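Local coordinates for protein cytochrome c'' (Methylophilus methylotrophus, PDB 1GU2) that binds heme c covalently and probably works as a monomeric electron-transfer protein, at residues P26-K32 / A110-Y115; I33-R37 / C49-N55; N56-V60 / P72-V77. One frame throughout, in Å; residues are numbered along the deposited sequence.

Interaction 1: P26-K32 / A110-Y115; sequences PSITDGK and ANFIAY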
loop_
_atom_site.group_PDB
_atom_site.type_symbol
_atom_site.label_atom_id
_atom_site.label_comp_id
_atom_site.label_asym_id
_atom_site.label_seq_id
_atom_site.Cartn_x
_atom_site.Cartn_y
_atom_site.Cartn_z
ATOM N N PRO A 26 1.185 -13.090 5.450
ATOM C CA PRO A 26 1.306 -11.635 5.682
ATOM C C PRO A 26 1.511 -11.214 7.123
ATOM O O PRO A 26 0.970 -11.807 8.073
ATOM C CB PRO A 26 -0.059 -11.100 5.236
ATOM C CG PRO A 26 -0.687 -12.127 4.417
ATOM C CD PRO A 26 -0.051 -13.456 4.756
ATOM N N SER A 27 2.241 -10.130 7.300
ATOM C CA SER A 27 2.420 -9.457 8.560
ATOM C C SER A 27 1.840 -8.055 8.489
ATOM O O SER A 27 2.416 -7.210 7.789
ATOM C CB SER A 27 3.917 -9.292 8.855
ATOM O OG SER A 27 4.092 -8.447 9.980
ATOM N N ILE A 28 0.737 -7.857 9.191
ATOM C CA ILE A 28 0.202 -6.507 9.189
ATOM C C ILE A 28 1.087 -5.517 9.938
ATOM O O ILE A 28 1.087 -4.332 9.576
ATOM C CB ILE A 28 -1.209 -6.560 9.749
ATOM C CG1 ILE A 28 -2.027 -7.031 8.509
ATOM C CG2 ILE A 28 -1.850 -5.352 10.346
ATOM C CD1 ILE A 28 -3.107 -7.852 9.080
ATOM N N THR A 29 1.841 -5.957 10.917
ATOM C CA THR A 29 2.834 -5.116 11.565
ATOM C C THR A 29 3.866 -4.608 10.567
ATOM O O THR A 29 4.237 -3.410 10.529
ATOM C CB THR A 29 3.514 -5.883 12.717
ATOM O OG1 THR A 29 2.569 -6.202 13.732
ATOM C CG2 THR A 29 4.521 -4.960 13.413
ATOM N N ASP A 30 4.371 -5.546 9.748
ATOM C CA ASP A 30 5.356 -5.102 8.756
ATOM C C ASP A 30 4.735 -4.222 7.710
ATOM O O ASP A 30 5.399 -3.297 7.223
ATOM C CB ASP A 30 6.029 -6.324 8.127
ATOM C CG ASP A 30 6.985 -7.059 9.069
ATOM O OD1 ASP A 30 7.267 -8.235 8.721
ATOM O OD2 ASP A 30 7.425 -6.492 10.083
ATOM N N GLY A 31 3.505 -4.463 7.329
ATOM C CA GLY A 31 2.838 -3.569 6.361
ATOM C C GLY A 31 2.680 -2.165 6.910
ATOM O O GLY A 31 2.905 -1.204 6.164
ATOM N N LYS A 32 2.319 -2.023 8.185
ATOM C CA LYS A 32 2.214 -0.733 8.807
ATOM C C LYS A 32 3.579 -0.032 8.911
ATOM O O LYS A 32 3.725 1.174 8.658
ATOM C CB LYS A 32 1.547 -0.885 10.208
ATOM C CG LYS A 32 1.352 0.430 10.911
ATOM C CD LYS A 32 0.694 0.251 12.272
ATOM C CE LYS A 32 0.190 1.565 12.819
ATOM N NZ LYS A 32 -0.836 1.335 13.856
ATOM N N ALA A 110 1.767 -7.877 -0.306
ATOM C CA ALA A 110 0.888 -8.674 0.523
ATOM C C ALA A 110 0.726 -8.076 1.908
ATOM O O ALA A 110 -0.382 -7.962 2.453
ATOM C CB ALA A 110 1.445 -10.081 0.621
ATOM N N ASN A 111 1.833 -7.676 2.554
ATOM C CA ASN A 111 1.781 -7.138 3.889
ATOM C C ASN A 111 1.018 -5.812 3.914
ATOM O O ASN A 111 0.238 -5.548 4.839
ATOM C CB ASN A 111 3.202 -6.874 4.452
ATOM C CG ASN A 111 3.987 -8.117 4.807
ATOM O OD1 ASN A 111 3.425 -9.213 4.908
ATOM N ND2 ASN A 111 5.283 -7.932 5.023
ATOM N N PHE A 112 1.242 -4.968 2.903
ATOM C CA PHE A 112 0.590 -3.674 2.861
ATOM C C PHE A 112 -0.913 -3.799 2.631
ATOM O O PHE A 112 -1.681 -3.128 3.305
ATOM C CB PHE A 112 1.253 -2.800 1.790
ATOM C CG PHE A 112 0.534 -1.468 1.664
ATOM C CD1 PHE A 112 -0.157 -1.142 0.518
ATOM C CD2 PHE A 112 0.580 -0.585 2.730
ATOM C CE1 PHE A 112 -0.811 0.073 0.415
ATOM C CE2 PHE A 112 -0.086 0.604 2.671
ATOM C CZ PHE A 112 -0.769 0.909 1.513
ATOM N N ILE A 113 -1.340 -4.645 1.689
ATOM C CA ILE A 113 -2.767 -4.783 1.434
ATOM C C ILE A 113 -3.443 -5.439 2.622
ATOM O O ILE A 113 -4.552 -5.038 3.012
ATOM C CB ILE A 113 -3.044 -5.477 0.082
ATOM C CG1 ILE A 113 -2.411 -4.727 -1.096
ATOM C CG2 ILE A 113 -4.543 -5.673 -0.080
ATOM C CD1 ILE A 113 -2.504 -5.438 -2.435
ATOM N N ALA A 114 -2.798 -6.383 3.284
ATOM C CA ALA A 114 -3.351 -6.991 4.482
ATOM C C ALA A 114 -3.503 -5.928 5.534
ATOM O O ALA A 114 -4.518 -5.843 6.218
ATOM C CB ALA A 114 -2.452 -8.119 4.965
ATOM N N TYR A 115 -2.518 -5.052 5.682
ATOM C CA TYR A 115 -2.645 -3.917 6.638
ATOM C C TYR A 115 -3.824 -3.035 6.264
ATOM O O TYR A 115 -4.642 -2.614 7.106
ATOM C CB TYR A 115 -1.293 -3.157 6.679
ATOM C CG TYR A 115 -1.458 -1.780 7.297
ATOM C CD1 TYR A 115 -1.861 -1.655 8.616
ATOM C CD2 TYR A 115 -1.241 -0.613 6.572
ATOM C CE1 TYR A 115 -2.008 -0.370 9.160
ATOM C CE2 TYR A 115 -1.384 0.673 7.089
ATOM C CZ TYR A 115 -1.765 0.742 8.408
ATOM O OH TYR A 115 -1.971 1.968 8.967
HETATM O O HOH W 1 6.382 -5.260 4.526
HETATM O O HOH W 2 6.792 -9.847 6.623
#

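Interaction 2: I33-R37 / C49-N55; sequences IFFNR and CASCHTN. With HEC (heme c), chain C.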
loop_
_atom_site.group_PDB
_atom_site.type_symbol
_atom_site.label_atom_id
_atom_site.label_comp_id
_atom_site.label_asym_id
_atom_site.label_seq_id
_atom_site.Cartn_x
_atom_site.Cartn_y
_atom_site.Cartn_z
ATOM N N ILE A 33 4.632 -0.789 9.277
ATOM C CA ILE A 33 5.965 -0.194 9.330
ATOM C C ILE A 33 6.382 0.273 7.959
ATOM O O ILE A 33 6.933 1.383 7.859
ATOM C CB ILE A 33 6.959 -1.204 9.910
ATOM C CG1 ILE A 33 6.750 -1.448 11.395
ATOM C CG2 ILE A 33 8.401 -0.767 9.607
ATOM C CD1 ILE A 33 7.479 -2.640 11.967
ATOM N N PHE A 34 6.128 -0.494 6.920
ATOM C CA PHE A 34 6.464 -0.123 5.556
ATOM C C PHE A 34 5.765 1.186 5.190
ATOM O O PHE A 34 6.344 2.083 4.588
ATOM C CB PHE A 34 6.039 -1.261 4.644
ATOM C CG PHE A 34 6.015 -0.960 3.161
ATOM C CD1 PHE A 34 4.800 -0.608 2.559
ATOM C CD2 PHE A 34 7.171 -1.040 2.401
ATOM C CE1 PHE A 34 4.723 -0.379 1.202
ATOM C CE2 PHE A 34 7.097 -0.807 1.028
ATOM C CZ PHE A 34 5.881 -0.459 0.481
ATOM N N PHE A 35 4.499 1.347 5.551
ATOM C CA PHE A 35 3.687 2.529 5.209
ATOM C C PHE A 35 4.197 3.797 5.870
ATOM O O PHE A 35 4.111 4.867 5.265
ATOM C CB PHE A 35 2.236 2.227 5.603
ATOM C CG PHE A 35 1.229 3.296 5.279
ATOM C CD1 PHE A 35 0.903 3.627 3.961
ATOM C CD2 PHE A 35 0.594 4.000 6.299
ATOM C CE1 PHE A 35 -0.017 4.633 3.672
ATOM C CE2 PHE A 35 -0.344 4.997 6.038
ATOM C CZ PHE A 35 -0.641 5.308 4.714
ATOM N N ASN A 36 4.708 3.671 7.095
ATOM C CA ASN A 36 5.178 4.822 7.864
ATOM C C ASN A 36 6.657 5.063 7.805
ATOM O O ASN A 36 7.135 6.103 8.278
ATOM C CB ASN A 36 4.732 4.671 9.333
ATOM C CG ASN A 36 3.226 4.828 9.446
ATOM O OD1 ASN A 36 2.694 5.922 9.454
ATOM N ND2 ASN A 36 2.518 3.692 9.564
ATOM N N ARG A 37 7.436 4.146 7.267
ATOM C CA ARG A 37 8.894 4.243 7.346
ATOM C C ARG A 37 9.414 5.402 6.547
ATOM O O ARG A 37 9.040 5.586 5.399
ATOM C CB ARG A 37 9.520 2.943 6.810
ATOM C CG ARG A 37 11.047 3.048 6.760
ATOM C CD ARG A 37 11.714 1.848 6.153
ATOM N NE ARG A 37 11.074 0.599 6.251
ATOM C CZ ARG A 37 10.509 -0.509 5.841
ATOM N NH1 ARG A 37 10.062 -1.438 6.719
ATOM N NH2 ARG A 37 10.319 -0.812 4.552
ATOM N N CYS A 49 5.292 6.731 2.729
ATOM C CA CYS A 49 3.951 6.642 2.127
ATOM C C CYS A 49 2.956 7.581 2.872
ATOM O O CYS A 49 2.114 8.225 2.247
ATOM C CB CYS A 49 3.410 5.223 2.163
ATOM S SG CYS A 49 4.534 3.926 1.596
ATOM N N ALA A 50 3.094 7.602 4.191
ATOM C CA ALA A 50 2.260 8.437 5.034
ATOM C C ALA A 50 2.415 9.939 4.799
ATOM O O ALA A 50 1.554 10.729 5.209
ATOM C CB ALA A 50 2.579 8.119 6.506
ATOM N N SER A 51 3.495 10.363 4.123
ATOM C CA SER A 51 3.664 11.777 3.823
ATOM C C SER A 51 2.502 12.307 3.003
ATOM O O SER A 51 2.088 13.434 3.211
ATOM C CB SER A 51 4.944 12.036 3.050
ATOM O OG SER A 51 6.103 11.683 3.794
ATOM N N CYS A 52 2.023 11.479 2.062
ATOM C CA CYS A 52 0.900 11.850 1.215
ATOM C C CYS A 52 -0.392 11.209 1.678
ATOM O O CYS A 52 -1.463 11.801 1.560
ATOM C CB CYS A 52 1.180 11.449 -0.241
ATOM S SG CYS A 52 2.550 12.402 -0.915
ATOM N N HIS A 53 -0.352 9.990 2.196
ATOM C CA HIS A 53 -1.598 9.249 2.500
ATOM C C HIS A 53 -2.018 9.415 3.939
ATOM O O HIS A 53 -3.052 8.865 4.349
ATOM C CB HIS A 53 -1.396 7.762 2.125
ATOM C CG HIS A 53 -1.246 7.570 0.648
ATOM N ND1 HIS A 53 -2.271 7.777 -0.245
ATOM C CD2 HIS A 53 -0.236 7.160 -0.125
ATOM C CE1 HIS A 53 -1.870 7.503 -1.498
ATOM N NE2 HIS A 53 -0.616 7.129 -1.455
ATOM N N THR A 54 -1.250 10.184 4.742
ATOM C CA THR A 54 -1.390 10.364 6.190
ATOM C C THR A 54 -0.995 9.076 6.879
ATOM O O THR A 54 -0.751 8.034 6.255
ATOM C CB THR A 54 -2.765 10.901 6.651
ATOM O OG1 THR A 54 -3.717 9.838 6.761
ATOM C CG2 THR A 54 -3.412 11.868 5.730
ATOM N N ASN A 55 -0.950 9.134 8.227
ATOM C CA ASN A 55 -0.606 7.910 8.956
ATOM C C ASN A 55 -1.734 6.948 9.211
ATOM O O ASN A 55 -1.676 5.952 9.935
ATOM C CB ASN A 55 0.075 8.189 10.337
ATOM C CG ASN A 55 -0.838 8.900 11.279
ATOM O OD1 ASN A 55 -2.053 8.946 11.119
ATOM N ND2 ASN A 55 -0.232 9.512 12.309
HETATM FE FE HEC C . 0.396 6.541 -3.102
HETATM C CHA HEC C . -2.353 6.151 -5.106
HETATM C CHB HEC C . 0.072 3.309 -2.058
HETATM C CHC HEC C . 3.423 6.796 -1.497
HETATM C CHD HEC C . 0.488 9.882 -3.878
HETATM N NA HEC C . -0.905 5.056 -3.443
HETATM C C1A HEC C . -1.997 5.063 -4.328
HETATM C C2A HEC C . -2.647 3.782 -4.308
HETATM C C3A HEC C . -2.001 3.007 -3.421
HETATM C C4A HEC C . -0.894 3.779 -2.911
HETATM C CMA HEC C . -2.309 1.541 -3.025
HETATM C CAA HEC C . -3.871 3.408 -5.162
HETATM C CBA HEC C . -3.477 2.748 -6.496
HETATM C CGA HEC C . -4.664 2.408 -7.330
HETATM O O1A HEC C . -4.543 2.437 -8.574
HETATM O O2A HEC C . -5.747 2.105 -6.802
HETATM N NB HEC C . 1.524 5.288 -2.013
HETATM C C1B HEC C . 1.245 3.985 -1.708
HETATM C C2B HEC C . 2.375 3.399 -0.998
HETATM C C3B HEC C . 3.324 4.369 -0.867
HETATM C C4B HEC C . 2.774 5.557 -1.480
HETATM C CMB HEC C . 2.467 1.945 -0.504
HETATM C CAB HEC C . 4.711 4.306 -0.186
HETATM C CBB HEC C . 5.599 3.239 -0.823
HETATM N NC HEC C . 1.681 8.038 -2.750
HETATM C C1C HEC C . 2.873 7.952 -2.029
HETATM C C2C HEC C . 3.443 9.274 -1.883
HETATM C C3C HEC C . 2.615 10.149 -2.528
HETATM C C4C HEC C . 1.528 9.387 -3.076
HETATM C CMC HEC C . 4.727 9.530 -1.068
HETATM C CAC HEC C . 2.674 11.675 -2.615
HETATM C CBC HEC C . 3.971 12.190 -3.231
HETATM N ND HEC C . -0.703 7.750 -4.242
HETATM C C1D HEC C . -0.486 9.116 -4.471
HETATM C C2D HEC C . -1.369 9.585 -5.507
HETATM C C3D HEC C . -2.043 8.498 -5.987
HETATM C C4D HEC C . -1.726 7.387 -5.118
HETATM C CMD HEC C . -1.474 11.040 -5.999
HETATM C CAD HEC C . -2.927 8.469 -7.260
HETATM C CBD HEC C . -4.311 9.132 -7.048
HETATM C CGD HEC C . -5.381 8.178 -6.560
HETATM O O1D HEC C . -6.411 8.614 -5.967
HETATM O O2D HEC C . -5.244 6.946 -6.778
HETATM O O HOH W 3 7.129 4.681 3.664
HETATM O O HOH W 4 -0.292 3.734 10.027
#

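Interaction 3: N56-V60 / P72-V77; sequences NPANV and PLAPRV. With HEC (heme c), chain C.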
loop_
_atom_site.group_PDB
_atom_site.type_symbol
_atom_site.label_atom_id
_atom_site.label_comp_id
_atom_site.label_asym_id
_atom_site.label_seq_id
_atom_site.Cartn_x
_atom_site.Cartn_y
_atom_site.Cartn_z
ATOM N N ASN A 56 -2.865 7.094 8.677
ATOM C CA ASN A 56 -4.106 6.351 8.603
ATOM C C ASN A 56 -4.631 6.304 7.157
ATOM O O ASN A 56 -5.197 7.281 6.656
ATOM C CB ASN A 56 -5.139 6.956 9.573
ATOM C CG ASN A 56 -6.340 6.082 9.816
ATOM O OD1 ASN A 56 -7.187 6.269 10.716
ATOM N ND2 ASN A 56 -6.470 5.056 9.031
ATOM N N PRO A 57 -4.546 5.128 6.541
ATOM C CA PRO A 57 -5.032 5.002 5.148
ATOM C C PRO A 57 -6.526 5.019 4.958
ATOM O O PRO A 57 -7.043 5.020 3.834
ATOM C CB PRO A 57 -4.419 3.658 4.749
ATOM C CG PRO A 57 -4.350 2.871 6.009
ATOM C CD PRO A 57 -3.986 3.867 7.053
ATOM N N ALA A 58 -7.356 5.110 6.001
ATOM C CA ALA A 58 -8.764 5.339 6.019
ATOM C C ALA A 58 -9.066 6.828 5.865
ATOM O O ALA A 58 -10.239 7.169 5.612
ATOM C CB ALA A 58 -9.375 4.786 7.300
ATOM N N ASN A 59 -8.079 7.713 5.973
ATOM C CA ASN A 59 -8.304 9.148 5.823
ATOM C C ASN A 59 -8.032 9.648 4.404
ATOM O O ASN A 59 -7.356 9.000 3.608
ATOM C CB ASN A 59 -7.403 10.030 6.753
ATOM C CG ASN A 59 -8.104 10.110 8.087
ATOM O OD1 ASN A 59 -8.817 10.866 8.677
ATOM N ND2 ASN A 59 -7.799 9.039 8.739
ATOM N N VAL A 60 -8.523 10.837 4.098
ATOM C CA VAL A 60 -8.182 11.527 2.859
ATOM C C VAL A 60 -6.775 12.059 2.979
ATOM O O VAL A 60 -6.410 12.689 3.960
ATOM C CB VAL A 60 -9.210 12.637 2.631
ATOM C CG1 VAL A 60 -8.751 13.540 1.519
ATOM C CG2 VAL A 60 -10.585 12.053 2.311
ATOM N N PRO A 72 -9.129 8.044 0.231
ATOM C CA PRO A 72 -8.522 7.042 1.104
ATOM C C PRO A 72 -8.083 5.790 0.341
ATOM O O PRO A 72 -8.660 5.430 -0.710
ATOM C CB PRO A 72 -9.666 6.712 2.065
ATOM C CG PRO A 72 -10.533 7.956 2.072
ATOM C CD PRO A 72 -10.482 8.428 0.645
ATOM N N LEU A 73 -7.079 5.097 0.898
ATOM C CA LEU A 73 -6.620 3.815 0.391
ATOM C C LEU A 73 -7.354 2.587 0.941
ATOM O O LEU A 73 -7.436 1.568 0.259
ATOM C CB LEU A 73 -5.136 3.649 0.690
ATOM C CG LEU A 73 -4.190 4.697 0.054
ATOM C CD1 LEU A 73 -2.736 4.311 0.303
ATOM C CD2 LEU A 73 -4.483 4.871 -1.440
ATOM N N ALA A 74 -7.902 2.682 2.170
ATOM C CA ALA A 74 -8.516 1.518 2.789
ATOM C C ALA A 74 -9.807 1.130 2.095
ATOM O O ALA A 74 -10.723 1.955 1.991
ATOM C CB ALA A 74 -8.780 1.819 4.255
ATOM N N PRO A 75 -9.923 -0.083 1.560
ATOM C CA PRO A 75 -11.098 -0.429 0.721
ATOM C C PRO A 75 -12.405 -0.599 1.463
ATOM O O PRO A 75 -13.459 -0.514 0.831
ATOM C CB PRO A 75 -10.671 -1.717 0.006
ATOM C CG PRO A 75 -9.671 -2.313 0.924
ATOM C CD PRO A 75 -8.904 -1.138 1.527
ATOM N N ARG A 76 -12.382 -0.742 2.783
ATOM C CA ARG A 76 -13.668 -0.721 3.524
ATOM C C ARG A 76 -14.243 0.689 3.568
ATOM O O ARG A 76 -15.457 0.866 3.647
ATOM C CB ARG A 76 -13.484 -1.360 4.901
ATOM C CG ARG A 76 -14.768 -1.377 5.725
ATOM C CD ARG A 76 -15.894 -2.159 5.138
ATOM N NE ARG A 76 -15.727 -3.598 4.970
ATOM C CZ ARG A 76 -16.355 -4.332 4.033
ATOM N NH1 ARG A 76 -16.152 -5.644 3.939
ATOM N NH2 ARG A 76 -17.213 -3.830 3.143
ATOM N N VAL A 77 -13.377 1.705 3.503
ATOM C CA VAL A 77 -13.795 3.091 3.556
ATOM C C VAL A 77 -14.043 3.632 2.170
ATOM O O VAL A 77 -15.081 4.260 1.929
ATOM C CB VAL A 77 -12.731 3.916 4.269
ATOM C CG1 VAL A 77 -13.051 5.406 4.275
ATOM C CG2 VAL A 77 -12.659 3.331 5.679
HETATM FE FE HEC C . 0.396 6.541 -3.102
HETATM C CHA HEC C . -2.353 6.151 -5.106
HETATM C CHB HEC C . 0.072 3.309 -2.058
HETATM C CHC HEC C . 3.423 6.796 -1.497
HETATM C CHD HEC C . 0.488 9.882 -3.878
HETATM N NA HEC C . -0.905 5.056 -3.443
HETATM C C1A HEC C . -1.997 5.063 -4.328
HETATM C C2A HEC C . -2.647 3.782 -4.308
HETATM C C3A HEC C . -2.001 3.007 -3.421
HETATM C C4A HEC C . -0.894 3.779 -2.911
HETATM C CMA HEC C . -2.309 1.541 -3.025
HETATM C CAA HEC C . -3.871 3.408 -5.162
HETATM C CBA HEC C . -3.477 2.748 -6.496
HETATM C CGA HEC C . -4.664 2.408 -7.330
HETATM O O1A HEC C . -4.543 2.437 -8.574
HETATM O O2A HEC C . -5.747 2.105 -6.802
HETATM N NB HEC C . 1.524 5.288 -2.013
HETATM C C1B HEC C . 1.245 3.985 -1.708
HETATM C C2B HEC C . 2.375 3.399 -0.998
HETATM C C3B HEC C . 3.324 4.369 -0.867
HETATM C C4B HEC C . 2.774 5.557 -1.480
HETATM C CMB HEC C . 2.467 1.945 -0.504
HETATM C CAB HEC C . 4.711 4.306 -0.186
HETATM C CBB HEC C . 5.599 3.239 -0.823
HETATM N NC HEC C . 1.681 8.038 -2.750
HETATM C C1C HEC C . 2.873 7.952 -2.029
HETATM C C2C HEC C . 3.443 9.274 -1.883
HETATM C C3C HEC C . 2.615 10.149 -2.528
HETATM C C4C HEC C . 1.528 9.387 -3.076
HETATM C CMC HEC C . 4.727 9.530 -1.068
HETATM C CAC HEC C . 2.674 11.675 -2.615
HETATM C CBC HEC C . 3.971 12.190 -3.231
HETATM N ND HEC C . -0.703 7.750 -4.242
HETATM C C1D HEC C . -0.486 9.116 -4.471
HETATM C C2D HEC C . -1.369 9.585 -5.507
HETATM C C3D HEC C . -2.043 8.498 -5.987
HETATM C C4D HEC C . -1.726 7.387 -5.118
HETATM C CMD HEC C . -1.474 11.040 -5.999
HETATM C CAD HEC C . -2.927 8.469 -7.260
HETATM C CBD HEC C . -4.311 9.132 -7.048
HETATM C CGD HEC C . -5.381 8.178 -6.560
HETATM O O1D HEC C . -6.411 8.614 -5.967
HETATM O O2D HEC C . -5.244 6.946 -6.778
#

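Interaction 1: P26-K32 / A110-Y115
Ser27 N points straight at Asn111 OD1, 2.8 Å away with an N-H...O angle of 172°, although the donor stands well above the plane of the amide carbonyl. The same oxygen also pairs with the hydroxyl of Tyr23, so two bonds grip it. The other branch, Asn111 ND2, donates to two waters; one of them in turn donates a hydrogen bond to Asp30 OD1, 2.7 Å from that water, and together with the two bonds to Asn111 OD1 this probably sets the turn of the amide. Next to this polar patch, Gly31 lies directly on the backbone of the second helix, its CA 3.6 Å from Asn111 O; a CB at this position would run into that oxygen. Pro26 CB meets Ala114 CB at 3.8 Å; Ile28 CG1 may also touch Ala114 CB, but its side chain has two conformers. The ring of Tyr115 is swung out with CG anti to the backbone N (chi1 163°), which turns one face to Lys32: Lys32 CB sits 4.0 Å from the centroid of the Tyr115 ring in a CH-pi contact, and CG continues toward the phenol end. Tyr115 OH pairs with Glu119. A serine in place of Tyr115 would probably leave the aliphatic part of Lys32 without its aromatic floor and Glu119 without the hydroxyl it bonds. Further out, Ser27 is the N-cap of helix 28-36, its OG accepting from Asp30 N at 2.9 Å. The short axes of 28-32 and 110-115 pass 7.3 Å apart at 95°, a near-perpendicular crossing with a glycine at the interface, consistent with the N- and C-terminal helix pair of the cytochrome c fold, helix 28-36 taking the N-terminal place after the extra helix 2-19.

Interaction 2: I33-R37 / C49-N55
Phe35 packs against the Cys49-Ala-Ser-Cys52-His53 segment, the CXXCH heme-binding motif of c-type cytochromes. From its CB the ring extends with CG anti to the backbone N (chi1 -177°), which carries it along the motif helix. CD1 touches Cys49 CB at 3.5 Å; CE1 lies near the CB atoms of both Cys49 and His53; CZ, at the tip, meets His53 CB at 3.6 Å along the ring edge. CE2 and CZ both come close to Thr54 O, and Asn55 C borders CE2 in the ring plane. Over one face of the ring lies Ala50 N, which donates to Phe35 O nearly in line with the carbonyl bond, at 3.1 Å. The ring thus backs the residues that hold the heme. Cys49 SG and Cys52 SG are bonded covalently to CAB and CAC of the heme. His53 NE2 binds the heme iron, atom FE, at 2.0 Å, and His95 is the second axial ligand. Phe34 flanks the first thioether: its ring approaches Cys49 SG obliquely, with CE1 3.7 Å from the heme methyl CMB. Asn36 turns OD1 onto Ala50 CB and Asn55 CB, while its ND2 is hydrogen-bonded to Lys32 O. A water finally joins the two segments, accepting from Asn36 ND2 at 2.8 Å and donating to Asn55 O at 2.6 Å.

Interaction 3: N56-V60 / P72-V77
A type I beta turn from Asn56 to Asn59, closed by Asn59 N to Asn56 O at 3.0 Å, directs Pro57 O at the 72-77 loop, where Ala74 N donates to it at 3.0 Å and Leu73 N adds a weak, more bent bond. The pairing lies at the open end of the short antiparallel strands 61-62 and 69-70, and closes the loop that lines the His53 side of the heme pocket. The Ala74 N-H comes from above the Pro57 carbonyl plane, with an N-H...O angle of 155°. Pro72 lies alongside the turn: its CB and CG rest on the carbonyl oxygens of Pro57, Ala58 and Asn59, and its CA makes a C-H...O contact with Asn59 O. The other contact of the proline ring is apolar, Pro72 CD meeting Val60 CG2 at 4.0 Å. Ala74 CB fits under the turn against Ala58 CA, while Val77, brought back by its own bond from Val77 N to Ala74 O, spreads two branches over the same residue: CG1 touches Ala58 O, and CG2 reaches Ala58 CB at 3.9 Å. Helix 106-118 covers the inner side, with Tyr115 and Leu116 against Pro57, and Phe112 and Leu116 against Leu73. Pro72 O accepts hydrogen bonds from Arg81 NE and Asn78 ND2, just before Leu73. Leu73 CB stays with Pro57 CB, but its CG is anti to the carbonyl carbon (chi1 -61°), sending both methyls to one pyrrole ring: CD1 lies 3.7 Å from heme C4A, and CD2 3.6 Å from heme C2A.

In the fold
From the N terminus, helix 2-19 leads to segment 26-32, where interaction 1 opens; it closes only at 110-115, so its loop encloses nearly all of the heme-binding chain. Interaction 2 starts on the same helix 28-36 and closes a short loop at 49-55. Interaction 3 follows in series, from 56-60 to 72-77, and both are nested within interaction 1 without crossing. The three touch one another on the His53 side of the heme: Leu73 CD1 lies 3.5 Å from His53 ND1, Phe112 CE2 3.4 Å from Phe35 CD1 and, farther out from the heme, Tyr115 OH 3.4 Å from Pro57 CD. Together they tie helices 28-36 and 106-118 to the axial-ligand segment and the loop beside it.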